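Local coordinates for protein ribonucleotide monophosphatase NagD (Escherichia coli, PDB 2C4N) that removes phosphate from ribonucleoside 5'-monophosphates as a magnesium-dependent phosphatase of the HAD superfamily, with a range of other phosphorylated compounds probably also accepted, at residues Glu26-Ile31 / Val61-Ser66; Ala74-Leu79 / Ile96-Lys101; Asp112-Gly117 / Tyr132-Gly137; Val197-Asn202 / Pro242-Ile247. All blocks are in the same frame, centred on the assembly; numbering follows the deposited sequence.

Contact 1: Glu26-Ile31 / Val61-Ser66; sequences EFLHGI and VDVPDS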
loop_
_atom_site.group_PDB
_atom_site.type_symbol
_atom_site.label_atom_id
_atom_site.label_comp_id
_atom_site.label_asym_id
_atom_site.label_seq_id
_atom_site.Cartn_x
_atom_site.Cartn_y
_atom_site.Cartn_z
ATOM N N GLU A 26 23.456 6.694 -35.921
ATOM C CA GLU A 26 24.158 7.961 -36.084
ATOM C C GLU A 26 24.378 8.652 -34.739
ATOM O O GLU A 26 25.431 9.244 -34.494
ATOM C CB GLU A 26 23.364 8.883 -37.012
ATOM C CG GLU A 26 24.108 10.142 -37.423
ATOM C CD GLU A 26 25.329 9.849 -38.277
ATOM O OE1 GLU A 26 26.238 9.135 -37.802
ATOM O OE2 GLU A 26 25.379 10.332 -39.428
ATOM N N PHE A 27 23.375 8.577 -33.870
ATOM C CA PHE A 27 23.457 9.187 -32.549
ATOM C C PHE A 27 24.616 8.590 -31.762
ATOM O O PHE A 27 25.466 9.314 -31.242
ATOM C CB PHE A 27 22.147 8.963 -31.788
ATOM C CG PHE A 27 22.181 9.424 -30.360
ATOM C CD1 PHE A 27 22.342 10.771 -30.048
ATOM C CD2 PHE A 27 22.038 8.509 -29.321
ATOM C CE1 PHE A 27 22.358 11.202 -28.721
ATOM C CE2 PHE A 27 22.053 8.928 -27.991
ATOM C CZ PHE A 27 22.213 10.280 -27.690
ATOM N N LEU A 28 24.649 7.264 -31.682
ATOM C CA LEU A 28 25.697 6.568 -30.945
ATOM C C LEU A 28 27.083 6.757 -31.555
ATOM O O LEU A 28 28.050 7.020 -30.837
ATOM C CB LEU A 28 25.362 5.079 -30.849
ATOM C CG LEU A 28 24.090 4.749 -30.055
ATOM C CD1 LEU A 28 23.891 3.239 -29.999
ATOM C CD2 LEU A 28 24.203 5.323 -28.650
ATOM N N HIS A 29 27.181 6.626 -32.874
ATOM C CA HIS A 29 28.465 6.792 -33.548
ATOM C C HIS A 29 29.016 8.195 -33.322
ATOM O O HIS A 29 30.226 8.378 -33.178
ATOM C CB HIS A 29 28.329 6.513 -35.048
ATOM C CG HIS A 29 28.033 5.080 -35.372
ATOM N ND1 HIS A 29 28.738 4.032 -34.820
ATOM C CD2 HIS A 29 27.116 4.522 -36.198
ATOM C CE1 HIS A 29 28.267 2.890 -35.290
ATOM N NE2 HIS A 29 27.283 3.160 -36.128
ATOM N N GLY A 30 28.126 9.182 -33.283
ATOM C CA GLY A 30 28.557 10.550 -33.052
ATOM C C GLY A 30 29.206 10.691 -31.689
ATOM O O GLY A 30 30.223 11.370 -31.535
ATOM N N ILE A 31 28.616 10.043 -30.687
ATOM C CA ILE A 31 29.150 10.090 -29.333
ATOM C C ILE A 31 30.507 9.403 -29.248
ATOM O O ILE A 31 31.447 9.943 -28.666
ATOM C CB ILE A 31 28.184 9.414 -28.335
ATOM C CG1 ILE A 31 26.880 10.211 -28.270
ATOM C CG2 ILE A 31 28.829 9.314 -26.956
ATOM C CD1 ILE A 31 25.782 9.527 -27.485
ATOM N N VAL A 61 22.695 -1.624 -35.925
ATOM C CA VAL A 61 23.463 -0.697 -35.093
ATOM C C VAL A 61 24.688 -1.417 -34.534
ATOM O O VAL A 61 24.563 -2.396 -33.797
ATOM C CB VAL A 61 22.625 -0.164 -33.906
ATOM C CG1 VAL A 61 23.430 0.871 -33.137
ATOM C CG2 VAL A 61 21.315 0.434 -34.411
ATOM N N ASP A 62 25.873 -0.926 -34.879
ATOM C CA ASP A 62 27.106 -1.555 -34.420
ATOM C C ASP A 62 27.808 -0.853 -33.262
ATOM O O ASP A 62 28.243 0.289 -33.387
ATOM C CB ASP A 62 28.095 -1.690 -35.581
ATOM C CG ASP A 62 27.548 -2.518 -36.722
ATOM O OD1 ASP A 62 26.801 -3.482 -36.458
ATOM O OD2 ASP A 62 27.878 -2.214 -37.888
ATOM N N VAL A 63 27.914 -1.554 -32.136
ATOM C CA VAL A 63 28.580 -1.035 -30.946
ATOM C C VAL A 63 29.305 -2.183 -30.250
ATOM O O VAL A 63 28.981 -3.349 -30.459
ATOM C CB VAL A 63 27.576 -0.399 -29.948
ATOM C CG1 VAL A 63 26.948 0.844 -30.556
ATOM C CG2 VAL A 63 26.500 -1.405 -29.578
ATOM N N PRO A 64 30.312 -1.865 -29.426
ATOM C CA PRO A 64 31.100 -2.858 -28.687
ATOM C C PRO A 64 30.294 -3.504 -27.557
ATOM O O PRO A 64 29.359 -2.894 -27.030
ATOM C CB PRO A 64 32.264 -2.033 -28.139
ATOM C CG PRO A 64 32.335 -0.845 -29.064
ATOM C CD PRO A 64 30.896 -0.522 -29.289
ATOM N N ASP A 65 30.653 -4.733 -27.197
ATOM C CA ASP A 65 29.999 -5.464 -26.101
ATOM C C ASP A 65 30.148 -4.686 -24.802
ATOM O O ASP A 65 29.261 -4.669 -23.945
ATOM C CB ASP A 65 30.687 -6.812 -25.868
ATOM C CG ASP A 65 30.359 -7.836 -26.919
ATOM O OD1 ASP A 65 29.906 -7.450 -28.016
ATOM O OD2 ASP A 65 30.576 -9.036 -26.645
ATOM N N SER A 66 31.311 -4.063 -24.670
ATOM C CA SER A 66 31.691 -3.315 -23.483
ATOM C C SER A 66 30.831 -2.135 -23.065
ATOM O O SER A 66 30.869 -1.736 -21.901
ATOM C CB SER A 66 33.129 -2.824 -23.628
ATOM O OG SER A 66 33.243 -1.879 -24.680
HETATM O O HOH W 1 25.845 1.022 -36.837
#

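Contact 2: Ala74-Leu79 / Ile96-Lys101; sequences ATADFL and IHELYK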
loop_
_atom_site.group_PDB
_atom_site.type_symbol
_atom_site.label_atom_id
_atom_site.label_comp_id
_atom_site.label_asym_id
_atom_site.label_seq_id
_atom_site.Cartn_x
_atom_site.Cartn_y
_atom_site.Cartn_z
ATOM N N ALA A 74 25.032 -4.851 -12.882
ATOM C CA ALA A 74 25.002 -3.910 -11.767
ATOM C C ALA A 74 24.824 -4.640 -10.446
ATOM O O ALA A 74 25.432 -4.275 -9.440
ATOM C CB ALA A 74 23.877 -2.891 -11.967
ATOM N N THR A 75 23.998 -5.681 -10.450
ATOM C CA THR A 75 23.766 -6.466 -9.238
ATOM C C THR A 75 25.050 -7.194 -8.842
ATOM O O THR A 75 25.403 -7.253 -7.667
ATOM C CB THR A 75 22.637 -7.494 -9.447
ATOM O OG1 THR A 75 21.400 -6.804 -9.668
ATOM C CG2 THR A 75 22.509 -8.403 -8.230
ATOM N N ALA A 76 25.754 -7.738 -9.828
ATOM C CA ALA A 76 27.007 -8.435 -9.554
ATOM C C ALA A 76 28.017 -7.438 -8.990
ATOM O O ALA A 76 28.731 -7.742 -8.040
ATOM C CB ALA A 76 27.557 -9.078 -10.838
ATOM N N ASP A 77 28.067 -6.243 -9.576
ATOM C CA ASP A 77 28.990 -5.211 -9.116
ATOM C C ASP A 77 28.654 -4.790 -7.695
ATOM O O ASP A 77 29.542 -4.496 -6.900
ATOM C CB ASP A 77 28.949 -3.983 -10.030
ATOM C CG ASP A 77 29.719 -4.187 -11.322
ATOM O OD1 ASP A 77 30.626 -5.045 -11.341
ATOM O OD2 ASP A 77 29.436 -3.478 -12.310
ATOM N N PHE A 78 27.363 -4.758 -7.384
ATOM C CA PHE A 78 26.900 -4.394 -6.052
ATOM C C PHE A 78 27.356 -5.439 -5.032
ATOM O O PHE A 78 27.878 -5.102 -3.972
ATOM C CB PHE A 78 25.370 -4.286 -6.065
ATOM C CG PHE A 78 24.749 -4.131 -4.701
ATOM C CD1 PHE A 78 24.548 -5.240 -3.880
ATOM C CD2 PHE A 78 24.359 -2.877 -4.238
ATOM C CE1 PHE A 78 23.968 -5.104 -2.620
ATOM C CE2 PHE A 78 23.778 -2.732 -2.978
ATOM C CZ PHE A 78 23.583 -3.847 -2.167
ATOM N N LEU A 79 27.168 -6.706 -5.374
ATOM C CA LEU A 79 27.519 -7.815 -4.492
ATOM C C LEU A 79 29.020 -8.073 -4.359
ATOM O O LEU A 79 29.479 -8.610 -3.346
ATOM C CB LEU A 79 26.804 -9.078 -4.972
ATOM C CG LEU A 79 25.275 -8.972 -4.875
ATOM C CD1 LEU A 79 24.610 -10.157 -5.545
ATOM C CD2 LEU A 79 24.880 -8.885 -3.414
ATOM N N ILE A 96 23.285 -15.432 -13.436
ATOM C CA ILE A 96 23.998 -16.545 -12.819
ATOM C C ILE A 96 25.491 -16.499 -13.136
ATOM O O ILE A 96 26.327 -16.612 -12.238
ATOM C CB ILE A 96 23.431 -17.908 -13.292
ATOM C CG1 ILE A 96 21.948 -18.022 -12.920
ATOM C CG2 ILE A 96 24.228 -19.050 -12.662
ATOM C CD1 ILE A 96 21.678 -18.070 -11.426
ATOM N N HIS A 97 25.823 -16.335 -14.411
ATOM C CA HIS A 97 27.217 -16.286 -14.822
ATOM C C HIS A 97 27.946 -15.099 -14.198
ATOM O O HIS A 97 29.097 -15.222 -13.775
ATOM C CB HIS A 97 27.319 -16.213 -16.344
ATOM C CG HIS A 97 28.702 -16.452 -16.858
ATOM N ND1 HIS A 97 29.338 -17.669 -16.736
ATOM C CD2 HIS A 97 29.588 -15.622 -17.457
ATOM C CE1 HIS A 97 30.558 -17.576 -17.235
ATOM N NE2 HIS A 97 30.734 -16.345 -17.678
ATOM N N GLU A 98 27.277 -13.950 -14.144
ATOM C CA GLU A 98 27.865 -12.755 -13.551
ATOM C C GLU A 98 28.194 -12.981 -12.082
ATOM O O GLU A 98 29.243 -12.559 -11.608
ATOM C CB GLU A 98 26.911 -11.564 -13.677
ATOM C CG GLU A 98 26.770 -10.997 -15.080
ATOM C CD GLU A 98 28.041 -10.334 -15.582
ATOM O OE1 GLU A 98 28.587 -9.457 -14.875
ATOM O OE2 GLU A 98 28.492 -10.683 -16.693
ATOM N N LEU A 99 27.292 -13.643 -11.361
ATOM C CA LEU A 99 27.511 -13.920 -9.946
ATOM C C LEU A 99 28.699 -14.862 -9.734
ATOM O O LEU A 99 29.497 -14.668 -8.817
ATOM C CB LEU A 99 26.240 -14.513 -9.320
ATOM C CG LEU A 99 25.057 -13.530 -9.294
ATOM C CD1 LEU A 99 23.811 -14.188 -8.740
ATOM C CD2 LEU A 99 25.438 -12.339 -8.447
ATOM N N TYR A 100 28.809 -15.886 -10.575
ATOM C CA TYR A 100 29.927 -16.822 -10.474
ATOM C C TYR A 100 31.242 -16.085 -10.704
ATOM O O TYR A 100 32.233 -16.355 -10.030
ATOM C CB TYR A 100 29.766 -17.964 -11.488
ATOM C CG TYR A 100 28.896 -19.092 -10.984
ATOM C CD1 TYR A 100 27.792 -19.534 -11.705
ATOM C CD2 TYR A 100 29.162 -19.693 -9.758
ATOM C CE1 TYR A 100 26.970 -20.541 -11.207
ATOM C CE2 TYR A 100 28.356 -20.699 -9.258
ATOM C CZ TYR A 100 27.262 -21.113 -9.981
ATOM O OH TYR A 100 26.449 -22.083 -9.456
ATOM N N LYS A 101 31.243 -15.153 -11.653
ATOM C CA LYS A 101 32.438 -14.369 -11.949
ATOM C C LYS A 101 32.754 -13.402 -10.807
ATOM O O LYS A 101 33.885 -12.934 -10.678
ATOM C CB LYS A 101 32.266 -13.589 -13.264
ATOM C CG LYS A 101 32.140 -14.470 -14.501
ATOM C CD LYS A 101 33.333 -15.408 -14.659
ATOM C CE LYS A 101 34.225 -15.030 -15.841
ATOM N NZ LYS A 101 34.849 -13.684 -15.711
#

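Contact 3: Asp112-Gly117 / Tyr132-Gly137; sequences DFVIVG and YFVANG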
loop_
_atom_site.group_PDB
_atom_site.type_symbol
_atom_site.label_atom_id
_atom_site.label_comp_id
_atom_site.label_asym_id
_atom_site.label_seq_id
_atom_site.Cartn_x
_atom_site.Cartn_y
_atom_site.Cartn_z
ATOM N N ASP A 112 23.721 -16.272 2.226
ATOM C CA ASP A 112 23.823 -14.952 2.843
ATOM C C ASP A 112 22.807 -14.021 2.183
ATOM O O ASP A 112 22.227 -13.154 2.837
ATOM C CB ASP A 112 25.225 -14.369 2.646
ATOM C CG ASP A 112 26.313 -15.244 3.234
ATOM O OD1 ASP A 112 26.244 -15.544 4.443
ATOM O OD2 ASP A 112 27.243 -15.621 2.489
ATOM N N PHE A 113 22.618 -14.214 0.880
ATOM C CA PHE A 113 21.697 -13.407 0.084
ATOM C C PHE A 113 20.662 -14.236 -0.653
ATOM O O PHE A 113 20.880 -15.411 -0.950
ATOM C CB PHE A 113 22.432 -12.640 -1.024
ATOM C CG PHE A 113 23.547 -11.776 -0.551
ATOM C CD1 PHE A 113 24.795 -12.323 -0.261
ATOM C CD2 PHE A 113 23.364 -10.407 -0.424
ATOM C CE1 PHE A 113 25.844 -11.513 0.146
ATOM C CE2 PHE A 113 24.409 -9.586 -0.016
ATOM C CZ PHE A 113 25.655 -10.145 0.270
ATOM N N VAL A 114 19.542 -13.590 -0.962
ATOM C CA VAL A 114 18.486 -14.175 -1.778
ATOM C C VAL A 114 18.475 -13.149 -2.905
ATOM O O VAL A 114 18.226 -11.964 -2.669
ATOM C CB VAL A 114 17.110 -14.187 -1.081
ATOM C CG1 VAL A 114 16.006 -14.433 -2.118
ATOM C CG2 VAL A 114 17.070 -15.291 -0.029
ATOM N N ILE A 115 18.786 -13.589 -4.118
ATOM C CA ILE A 115 18.841 -12.685 -5.252
ATOM C C ILE A 115 17.793 -13.076 -6.275
ATOM O O ILE A 115 17.753 -14.219 -6.727
ATOM C CB ILE A 115 20.222 -12.733 -5.919
ATOM C CG1 ILE A 115 21.310 -12.488 -4.868
ATOM C CG2 ILE A 115 20.292 -11.705 -7.035
ATOM C CD1 ILE A 115 22.706 -12.746 -5.367
ATOM N N VAL A 116 16.947 -12.121 -6.638
ATOM C CA VAL A 116 15.898 -12.382 -7.604
ATOM C C VAL A 116 16.097 -11.574 -8.876
ATOM O O VAL A 116 16.262 -10.352 -8.836
ATOM C CB VAL A 116 14.495 -12.047 -7.030
ATOM C CG1 VAL A 116 13.410 -12.421 -8.043
ATOM C CG2 VAL A 116 14.276 -12.785 -5.713
ATOM N N GLY A 117 16.102 -12.275 -10.002
ATOM C CA GLY A 117 16.238 -11.627 -11.294
ATOM C C GLY A 117 15.009 -12.034 -12.083
ATOM O O GLY A 117 13.887 -11.711 -11.695
ATOM N N TYR A 132 11.389 -18.304 2.684
ATOM C CA TYR A 132 11.936 -18.899 3.900
ATOM C C TYR A 132 13.257 -18.235 4.291
ATOM O O TYR A 132 13.453 -17.858 5.447
ATOM C CB TYR A 132 12.157 -20.396 3.686
ATOM C CG TYR A 132 12.879 -21.078 4.826
ATOM C CD1 TYR A 132 12.206 -21.435 5.994
ATOM C CD2 TYR A 132 14.242 -21.355 4.739
ATOM C CE1 TYR A 132 12.875 -22.055 7.051
ATOM C CE2 TYR A 132 14.920 -21.973 5.788
ATOM C CZ TYR A 132 14.231 -22.320 6.938
ATOM O OH TYR A 132 14.902 -22.933 7.972
ATOM N N PHE A 133 14.166 -18.095 3.329
ATOM C CA PHE A 133 15.460 -17.474 3.607
ATOM C C PHE A 133 15.346 -15.998 3.985
ATOM O O PHE A 133 16.004 -15.534 4.918
ATOM C CB PHE A 133 16.399 -17.625 2.407
ATOM C CG PHE A 133 16.794 -19.048 2.118
ATOM C CD1 PHE A 133 17.281 -19.868 3.133
ATOM C CD2 PHE A 133 16.688 -19.568 0.829
ATOM C CE1 PHE A 133 17.658 -21.186 2.869
ATOM C CE2 PHE A 133 17.063 -20.887 0.553
ATOM C CZ PHE A 133 17.549 -21.696 1.578
ATOM N N VAL A 134 14.518 -15.254 3.262
ATOM C CA VAL A 134 14.349 -13.836 3.554
ATOM C C VAL A 134 13.731 -13.670 4.932
ATOM O O VAL A 134 14.167 -12.833 5.721
ATOM C CB VAL A 134 13.460 -13.144 2.489
ATOM C CG1 VAL A 134 13.146 -11.707 2.906
ATOM C CG2 VAL A 134 14.180 -13.139 1.147
ATOM N N ALA A 135 12.722 -14.481 5.226
ATOM C CA ALA A 135 12.066 -14.414 6.519
ATOM C C ALA A 135 13.051 -14.722 7.640
ATOM O O ALA A 135 12.907 -14.221 8.754
ATOM C CB ALA A 135 10.907 -15.389 6.563
ATOM N N ASN A 136 14.020 -15.562 7.357
ATOM C CA ASN A 136 15.068 -15.902 8.274
ATOM C C ASN A 136 16.300 -15.032 8.294
ATOM O O ASN A 136 17.290 -15.393 8.852
ATOM C CB ASN A 136 15.405 -17.386 8.234
ATOM C CG ASN A 136 14.360 -18.229 8.902
ATOM O OD1 ASN A 136 14.361 -18.340 10.111
ATOM N ND2 ASN A 136 13.511 -18.828 8.150
ATOM N N GLY A 137 16.203 -13.856 7.715
ATOM C CA GLY A 137 17.324 -12.931 7.718
ATOM C C GLY A 137 18.264 -12.798 6.535
ATOM O O GLY A 137 19.219 -12.020 6.603
#

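Contact 4: Val197-Asn202 / Pro242-Ile247; sequences VIVGDN and PSVAEI. With MG (magnesium ion), chain B; PO4 (phosphate ion), chain C.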
loop_
_atom_site.group_PDB
_atom_site.type_symbol
_atom_site.label_atom_id
_atom_site.label_comp_id
_atom_site.label_asym_id
_atom_site.label_seq_id
_atom_site.Cartn_x
_atom_site.Cartn_y
_atom_site.Cartn_z
ATOM N N VAL A 197 25.274 13.007 -18.737
ATOM C CA VAL A 197 23.872 13.169 -19.067
ATOM C C VAL A 197 23.305 11.774 -19.255
ATOM O O VAL A 197 24.021 10.852 -19.649
ATOM C CB VAL A 197 23.687 13.959 -20.396
ATOM C CG1 VAL A 197 24.338 13.201 -21.550
ATOM C CG2 VAL A 197 22.205 14.175 -20.681
ATOM N N ILE A 198 22.034 11.604 -18.930
ATOM C CA ILE A 198 21.395 10.322 -19.152
ATOM C C ILE A 198 20.242 10.598 -20.097
ATOM O O ILE A 198 19.543 11.599 -19.952
ATOM C CB ILE A 198 20.856 9.674 -17.848
ATOM C CG1 ILE A 198 20.072 8.401 -18.205
ATOM C CG2 ILE A 198 19.974 10.657 -17.079
ATOM C CD1 ILE A 198 19.757 7.521 -17.010
ATOM N N VAL A 199 20.075 9.732 -21.088
ATOM C CA VAL A 199 18.993 9.865 -22.054
ATOM C C VAL A 199 18.033 8.708 -21.789
ATOM O O VAL A 199 18.454 7.555 -21.715
ATOM C CB VAL A 199 19.510 9.753 -23.514
ATOM C CG1 VAL A 199 18.356 9.916 -24.489
ATOM C CG2 VAL A 199 20.576 10.805 -23.779
ATOM N N GLY A 200 16.750 9.012 -21.627
ATOM C CA GLY A 200 15.784 7.956 -21.368
ATOM C C GLY A 200 14.389 8.321 -21.822
ATOM O O GLY A 200 14.114 9.486 -22.112
ATOM N N ASP A 201 13.503 7.330 -21.872
ATOM C CA ASP A 201 12.129 7.556 -22.310
ATOM C C ASP A 201 11.108 7.473 -21.180
ATOM O O ASP A 201 9.937 7.798 -21.382
ATOM C CB ASP A 201 11.740 6.535 -23.377
ATOM C CG ASP A 201 11.742 5.123 -22.842
ATOM O OD1 ASP A 201 12.788 4.722 -22.302
ATOM O OD2 ASP A 201 10.711 4.422 -22.954
ATOM N N ASN A 202 11.541 7.032 -20.002
ATOM C CA ASN A 202 10.628 6.901 -18.869
ATOM C C ASN A 202 10.913 7.906 -17.756
ATOM O O ASN A 202 11.915 7.800 -17.047
ATOM C CB ASN A 202 10.704 5.486 -18.293
ATOM C CG ASN A 202 9.539 5.172 -17.374
ATOM O OD1 ASN A 202 8.977 6.067 -16.744
ATOM N ND2 ASN A 202 9.176 3.898 -17.289
ATOM N N PRO A 242 11.786 14.511 -29.501
ATOM C CA PRO A 242 10.926 13.431 -29.986
ATOM C C PRO A 242 11.702 12.113 -29.940
ATOM O O PRO A 242 11.162 11.081 -29.552
ATOM C CB PRO A 242 10.603 13.862 -31.415
ATOM C CG PRO A 242 10.624 15.358 -31.324
ATOM C CD PRO A 242 11.852 15.610 -30.481
ATOM N N SER A 243 12.977 12.164 -30.323
ATOM C CA SER A 243 13.828 10.973 -30.329
ATOM C C SER A 243 15.290 11.386 -30.307
ATOM O O SER A 243 15.601 12.570 -30.358
ATOM C CB SER A 243 13.563 10.131 -31.581
ATOM O OG SER A 243 14.087 10.769 -32.733
ATOM N N VAL A 244 16.189 10.407 -30.237
ATOM C CA VAL A 244 17.619 10.696 -30.215
ATOM C C VAL A 244 18.101 11.399 -31.488
ATOM O O VAL A 244 19.144 12.052 -31.489
ATOM C CB VAL A 244 18.450 9.405 -30.018
ATOM C CG1 VAL A 244 18.241 8.865 -28.607
ATOM C CG2 VAL A 244 18.052 8.355 -31.054
ATOM N N ALA A 245 17.332 11.278 -32.563
ATOM C CA ALA A 245 17.702 11.883 -33.839
ATOM C C ALA A 245 17.949 13.389 -33.780
ATOM O O ALA A 245 18.790 13.910 -34.519
ATOM C CB ALA A 245 16.637 11.575 -34.881
ATOM N N GLU A 246 17.230 14.092 -32.910
ATOM C CA GLU A 246 17.403 15.536 -32.799
ATOM C C GLU A 246 18.303 15.987 -31.655
ATOM O O GLU A 246 18.544 17.181 -31.494
ATOM C CB GLU A 246 16.043 16.231 -32.666
ATOM C CG GLU A 246 15.131 16.072 -33.871
ATOM C CD GLU A 246 13.920 16.974 -33.794
ATOM O OE1 GLU A 246 13.550 17.373 -32.667
ATOM O OE2 GLU A 246 13.330 17.280 -34.856
ATOM N N ILE A 247 18.796 15.049 -30.854
ATOM C CA ILE A 247 19.668 15.425 -29.743
ATOM C C ILE A 247 20.981 15.969 -30.305
ATOM O O ILE A 247 21.677 15.267 -31.040
ATOM C CB ILE A 247 19.997 14.211 -28.824
ATOM C CG1 ILE A 247 18.730 13.706 -28.138
ATOM C CG2 ILE A 247 21.021 14.607 -27.766
ATOM C CD1 ILE A 247 18.963 12.474 -27.266
HETATM MG MG MG B . 13.278 2.595 -21.680
HETATM P P PO4 C . 12.237 0.776 -17.169
HETATM O O1 PO4 C . 12.845 -0.282 -18.012
HETATM O O2 PO4 C . 10.861 1.058 -17.644
HETATM O O3 PO4 C . 12.187 0.317 -15.760
HETATM O O4 PO4 C . 13.054 2.011 -17.255
HETATM O O HOH W 2 11.036 1.942 -21.753
HETATM O O HOH W 3 13.127 3.463 -19.537
#

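Contact 1: Glu26-Ile31 / Val61-Ser66
Leu28, on helix 24-33, faces segment 61-66, mostly loop and extended at 61-63, and its CA lies 8.1 Å from the CA of Val63, the nearest backbone pair here. The segment leads from helix 49-58 to strand 68-70. CD1 of Leu28 sits 3.9 Å from CG1 of Val63 and 4.0 Å from CG1 of Val61, bridging two valines with one residue between them. CG of Leu28 is anti to the carbonyl carbon (chi1 -64°), and the extended second torsion carries CD1 out to the loop. The Leu28 side chain crosses that of Val61 at about a right angle. CE1 of His29 makes a close carbon-to-oxygen approach, 3.2 Å, to the backbone O of Asp62, which meets the ring obliquely. The polar link is a water in the ring plane at its edge, 2.7 Å from NE2 of His29. The same water accepts from the backbone N of Asp62 at 2.8 Å. Phe56 of helix 49-58 packs on both valines. The contact thus joins two crossover connections of the Rossmann-like HAD core. Its chemistry is divided: Leu28 packs on the valines, with Leu28 and Val61 buried, and a water joins His29 to Asp62 on the more exposed side.

Contact 2: Ala74-Leu79 / Ile96-Lys101
Ala76 lays its CB against the CB of Glu98, 3.8 Å away, where helices 71-80 and 94-101 run side by side. The two are joined in the chain through strand 86-90. That strand edges the four-stranded parallel sheet of the second alpha/beta domain, the cap of this HAD phosphatase. The short segments are nearly parallel, at 24°, their axes 9.0 Å apart. The CA of Ala76 is 5.5 Å from the CA of Leu99, a local approach that the small alanine side chain probably allows. Ala76 CB also lies 3.9 Å from the backbone O of Glu98. The Glu98 side chain bends at chi2 (-67°), leaving its OE1 4.2 Å from Ala76 CB. Asp77 keeps its carboxylate 6.0 Å from that of Glu98, measured OD1 to OE1. Its OD1 is in a salt bridge with Arg80, and its OD2 is hydrogen-bonded to OH of Tyr69. One turn on, Leu79 packs on Phe113 and Ile115 of strand 105-116, and Leu99 packs on Val89 of strand 86-90, so both helices rest on the sheet. Leu79 and Leu99 meet obliquely through single methyls, CD1 of Leu79 lying 3.7 Å from CD2 of Leu99.

Contact 3: Asp112-Gly117 / Tyr132-Gly137
Val114 carries one side of this contact, and Val134 and Phe133 carry the other. They join the strand and helix of a beta-alpha-beta unit made of strand 105-116, helix 124-135 and strand 139-142. Val114 points from the sheet toward the last turn of the helix, and its CA lies 6.8 Å from the CA of Val134. Its CG2 does most of the touching. This methyl is 3.4 Å from CB of Phe133, a tight approach, and 3.8 Å from CG2 of Val134. CG1 of Val114 is anti to the backbone N (chi1 164°), which leaves CG2 on the side of the N, facing both helix residues. CG2 of Val134 also lies 3.8 Å from CB of Val114. The side chains of Phe133 and Val134 each cross that of Val114 at about a right angle. The Phe133 ring turns off from Val114 and meets the ring of Tyr88 on strand 86-90. Val134 also packs on Phe140 of strand 139-142. The helix stops just beyond the contact in a Schellman motif. Gly137, with positive phi, is its C-prime residue; its N bonds to O of Val134, and N of Ala138 bonds to O of Phe133. Phe152 of another copy of the protein in the assembly packs on Tyr132, Ala135 and Asn136. Two N-H groups of Asn136 grip O of Tyr132 from opposite faces of its carbonyl plane: the backbone N at 3.0 Å and ND2 at 2.9 Å, the latter with an N-H...O angle of 160°.

Contact 4: Val197-Asn202 / Pro242-Ile247
The magnesium site of the HAD core lies at the end of strand 196-200, and this contact packs the strand just below it against the loop after strand 239-241. Val199 points toward that loop and meets Ile247 tip to tip. CG1 of Val199 is 3.8 Å from CD1 of Ile247, and the same methyl is a looser 4.3 Å from CG1 of Val244. The Ile247 chain extends through CG1 (chi2 177°), bringing CD1 up to the strand. Phe27 of helix 24-33 packs on both Val244 and Ile247. An ST turn shapes the start of the loop: OG of Ser243 accepts from the backbone N of Ala245 at 3.3 Å. Two residues past Val199 the chain reaches the metal. OD1 of Asp201 binds magnesium at 2.3 Å, with OD2 of Asp9 and the backbone O of Asp11 as further ligands. OD2 of Asp201 accepts from a metal-bound water at 2.8 Å and from the backbone N of Val224. These two bonds help fix the rotation of the carboxylate. A second metal-bound water donates to O4 of the phosphate at 2.7 Å. ND2 of Asn202 makes a weak bond to phosphate O2 at 3.3 Å, while its OD1 caps the next helix at the N of Arg204. Thr205 and Lys176 also hold this phosphate, which probably comes from the crystallisation liquor; its position is consistent with substrate-phosphate binding. The chemistry therefore changes along six residues. A small apolar contact packs the strand on the loop, and the polar end beyond presents one metal ligand and one phosphate donor.

From the N terminus, contact 1 closes first, bringing the loop before strand 68-70 back to helix 24-33. Contact 2 then closes a short loop through strand 86-90 by pairing two helices. Contact 3 closes the strand-to-helix half of the unit 105-116, 124-135, 139-142, and contact 4 closes the longest loop, late in the chain. All four follow in series; none nests or crosses. In space they form two pairs. Phe27 joins contacts 1 and 4 within the core that holds the metal. Ile115 packs on the helices of contact 2, while its neighbour Val114 points to the helix of contact 3, so these two contacts lie on the two faces of the other sheet. Contacts 1 and 3 lie about 38 Å apart, centre to centre.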